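Local coordinates for protein transcriptional regulator WhiB1 (Mycobacterium tuberculosis H37Rv, PDB 6ONO) that represses transcription as a WhiB-family regulator that carries one nitric-oxide-sensitive [4Fe-4S] cluster per subunit and is probably redox-responsive, at residues 17-22 / 57-62. Numbering follows the deposited sequence.
Sequences FFPVGN and SGVWGG. With SF4 (iron/sulfur cluster), chain E.
Phe17, Phe18 and Val59 bring two loops of the WhiB fold together beside its [4Fe-4S] cluster, in a worked example of how a little backbone pairing and a few apolar groups can join segments that belong to no sheet. The loop 57-62 contains the Gly-Val-Trp-Gly-Gly turn of WhiB proteins, and the segment 17-22 precedes helix 27-38. A single backbone hydrogen bond pins them: Val59 N donates to Phe17 O at 2.8 Å, nearly straight at 163° and in the carbonyl plane.

On the cluster side of this bond, CD2 of Phe17 comes within 3.7 Å of Val59 O, which stands obliquely to the ring. With CG anti to its own carbonyl carbon, the ring is also carried toward the cluster, where CE2 comes within 4.1 Å of the sulfur S4. Cys9, a probable cluster ligand, and Ala33 and Val36 of helix 27-38 pack against the same side chain. The CB of Val59 points toward the segment 17-22, and its CG2 branch meets CD of Pro19 at 4.3 Å.

Phe18 works differently, laying one ring face over Gly58. Gly58 CA sits 3.9 Å from the ring centroid, 30° off the normal, a CH-pi contact, while CB of Ser57 approaches the ring edge in plane. Gly58, having no side chain, lets its CA lie directly against this ring, and its backbone phi is positive. Another protein chain in the assembly also packs on Phe18 and Trp60. The turn is braced internally by the Trp60 indole, whose NE1 donates to Ser57 O at 2.9 Å, that oxygen standing 16° out of the indole plane.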
ATOM      1  N   PHE A  17       0.484   6.503  -6.177  1.00 19.35           N
ATOM      2  CA  PHE A  17       0.303   5.123  -6.598  1.00 18.10           C
ATOM      3  C   PHE A  17      -0.788   4.427  -5.820  1.00 19.70           C
ATOM      4  O   PHE A  17      -1.019   3.237  -6.033  1.00 19.09           O
ATOM      5  CB  PHE A  17       1.635   4.384  -6.500  1.00 19.11           C
ATOM      6  CG  PHE A  17       2.642   4.937  -7.443  1.00 18.29           C
ATOM      7  CD1 PHE A  17       3.420   6.023  -7.075  1.00 22.17           C
ATOM      8  CD2 PHE A  17       2.714   4.467  -8.733  1.00 18.37           C
ATOM      9  CE1 PHE A  17       4.303   6.572  -7.957  1.00 21.61           C
ATOM     10  CE2 PHE A  17       3.602   5.009  -9.629  1.00 20.58           C
ATOM     11  CZ  PHE A  17       4.390   6.067  -9.247  1.00 21.77           C
ATOM     12  N   PHE A  18      -1.508   5.156  -4.967  1.00 15.84           N
ATOM     13  CA  PHE A  18      -2.605   4.593  -4.186  1.00 16.43           C
ATOM     14  C   PHE A  18      -3.830   5.491  -4.306  1.00 17.36           C
ATOM     15  O   PHE A  18      -4.225   6.160  -3.344  1.00 18.83           O
ATOM     16  CB  PHE A  18      -2.165   4.384  -2.738  1.00 17.46           C
ATOM     17  CG  PHE A  18      -1.189   3.261  -2.601  1.00 17.03           C
ATOM     18  CD1 PHE A  18       0.170   3.472  -2.819  1.00 16.93           C
ATOM     19  CD2 PHE A  18      -1.640   1.969  -2.366  1.00 17.11           C
ATOM     20  CE1 PHE A  18       1.071   2.415  -2.746  1.00 17.01           C
ATOM     21  CE2 PHE A  18      -0.756   0.910  -2.313  1.00 17.06           C
ATOM     22  CZ  PHE A  18       0.603   1.133  -2.498  1.00 17.03           C
ATOM     23  N   PRO A  19      -4.459   5.532  -5.483  1.00 23.49           N
ATOM     24  CA  PRO A  19      -5.677   6.334  -5.615  1.00 24.55           C
ATOM     25  C   PRO A  19      -6.814   5.706  -4.836  1.00 27.66           C
ATOM     26  O   PRO A  19      -6.953   4.482  -4.772  1.00 29.96           O
ATOM     27  CB  PRO A  19      -5.958   6.318  -7.123  1.00 24.00           C
ATOM     28  CG  PRO A  19      -5.344   5.067  -7.597  1.00 25.66           C
ATOM     29  CD  PRO A  19      -4.130   4.830  -6.736  1.00 22.89           C
ATOM     30  N   VAL A  20      -7.614   6.556  -4.215  1.00 37.96           N
ATOM     31  CA  VAL A  20      -8.800   6.118  -3.495  1.00 43.13           C
ATOM     32  C   VAL A  20     -10.013   6.371  -4.383  1.00 54.14           C
ATOM     33  O   VAL A  20     -10.188   7.479  -4.908  1.00 50.99           O
ATOM     34  CB  VAL A  20      -8.930   6.809  -2.128  1.00 42.69           C
ATOM     35  CG1 VAL A  20      -8.850   8.319  -2.253  1.00 54.36           C
ATOM     36  CG2 VAL A  20     -10.228   6.397  -1.454  1.00 53.20           C
ATOM     37  N   GLY A  21     -10.797   5.327  -4.632  1.00 84.96           N
ATOM     38  CA  GLY A  21     -12.030   5.529  -5.362  1.00 74.34           C
ATOM     39  C   GLY A  21     -12.982   6.319  -4.480  1.00 78.62           C
ATOM     40  O   GLY A  21     -13.419   5.822  -3.436  1.00 84.40           O
ATOM     41  N   ASN A  22     -13.315   7.547  -4.878  1.00 91.10           N
ATOM     42  CA  ASN A  22     -14.238   8.399  -4.122  1.00 81.54           C
ATOM     43  C   ASN A  22     -15.535   8.563  -4.916  1.00 81.11           C
ATOM     44  O   ASN A  22     -15.672   9.461  -5.749  1.00 84.77           O
ATOM     45  CB  ASN A  22     -13.595   9.758  -3.789  1.00 90.14           C
ATOM     46  CG  ASN A  22     -13.029  10.465  -5.014  1.00102.42           C
ATOM     47  OD1 ASN A  22     -12.507   9.827  -5.937  1.00 94.34           O
ATOM     48  ND2 ASN A  22     -13.148  11.791  -5.034  1.00 90.90           N
ATOM     49  N   SER A  57      -3.320  -3.792  -3.278  1.00 19.33           N
ATOM     50  CA  SER A  57      -3.609  -2.370  -3.400  1.00 18.87           C
ATOM     51  C   SER A  57      -2.561  -1.645  -4.237  1.00 17.05           C
ATOM     52  O   SER A  57      -1.390  -2.023  -4.269  1.00 17.30           O
ATOM     53  CB  SER A  57      -3.673  -1.719  -2.019  1.00 19.50           C
ATOM     54  OG  SER A  57      -4.622  -2.366  -1.213  1.00 21.31           O
ATOM     55  N   GLY A  58      -2.989  -0.569  -4.883  1.00 17.85           N
ATOM     56  CA  GLY A  58      -2.084   0.354  -5.536  1.00 15.82           C
ATOM     57  C   GLY A  58      -1.803   0.023  -6.993  1.00 15.18           C
ATOM     58  O   GLY A  58      -2.189  -1.022  -7.528  1.00 15.43           O
ATOM     59  N   VAL A  59      -1.118   0.967  -7.645  1.00 15.17           N
ATOM     60  CA  VAL A  59      -0.618   0.805  -9.006  1.00 14.98           C
ATOM     61  C   VAL A  59       0.828   0.320  -8.933  1.00 18.79           C
ATOM     62  O   VAL A  59       1.687   0.975  -8.320  1.00 16.33           O
ATOM     63  CB  VAL A  59      -0.718   2.121  -9.795  1.00 14.86           C
ATOM     64  CG1 VAL A  59      -0.135   1.962 -11.176  1.00 15.09           C
ATOM     65  CG2 VAL A  59      -2.185   2.623  -9.871  1.00 15.06           C
ATOM     66  N   TRP A  60       1.089  -0.841  -9.535  1.00 14.76           N
ATOM     67  CA  TRP A  60       2.413  -1.437  -9.647  1.00 15.76           C
ATOM     68  C   TRP A  60       2.621  -1.834 -11.093  1.00 18.16           C
ATOM     69  O   TRP A  60       1.687  -2.308 -11.746  1.00 16.22           O
ATOM     70  CB  TRP A  60       2.578  -2.696  -8.783  1.00 16.54           C
ATOM     71  CG  TRP A  60       2.314  -2.516  -7.308  1.00 16.43           C
ATOM     72  CD1 TRP A  60       1.142  -2.122  -6.721  1.00 18.45           C
ATOM     73  CD2 TRP A  60       3.232  -2.765  -6.240  1.00 17.56           C
ATOM     74  NE1 TRP A  60       1.280  -2.099  -5.353  1.00 16.37           N
ATOM     75  CE2 TRP A  60       2.553  -2.484  -5.030  1.00 21.45           C
ATOM     76  CE3 TRP A  60       4.564  -3.190  -6.185  1.00 19.10           C
ATOM     77  CZ2 TRP A  60       3.161  -2.618  -3.778  1.00 18.70           C
ATOM     78  CZ3 TRP A  60       5.168  -3.326  -4.944  1.00 20.40           C
ATOM     79  CH2 TRP A  60       4.465  -3.042  -3.757  1.00 20.13           C
ATOM     80  N   GLY A  61       3.844  -1.635 -11.586  1.00 19.42           N
ATOM     81  CA  GLY A  61       4.246  -2.130 -12.891  1.00 20.20           C
ATOM     82  C   GLY A  61       3.350  -1.704 -14.037  1.00 21.39           C
ATOM     83  O   GLY A  61       3.167  -2.453 -15.000  1.00 21.24           O
ATOM     84  N   GLY A  62       2.783  -0.506 -13.944  1.00 16.88           N
ATOM     85  CA  GLY A  62       1.895  -0.009 -14.978  1.00 16.78           C
ATOM     86  C   GLY A  62       0.501  -0.597 -14.983  1.00 16.30           C
ATOM     87  O   GLY A  62      -0.219  -0.392 -15.964  1.00 16.80           O
TER
HETATM   88 FE1  SF4 E 101       7.424   2.494  -9.514  1.00 25.40          FE
HETATM   89 FE2  SF4 E 101       5.726   2.044 -11.590  1.00 21.46          FE
HETATM   90 FE3  SF4 E 101       6.949  -0.070 -10.343  1.00 23.82          FE
HETATM   91 FE4  SF4 E 101       8.423   1.627 -11.879  1.00 27.11          FE
HETATM   92  S1  SF4 E 101       6.745   0.284 -12.588  1.00 26.48           S
HETATM   93  S2  SF4 E 101       8.965   0.838  -9.829  1.00 25.45           S
HETATM   94  S3  SF4 E 101       7.351   3.605 -11.492  1.00 25.14           S
HETATM   95  S4  SF4 E 101       5.449   1.375  -9.406  1.00 22.92           S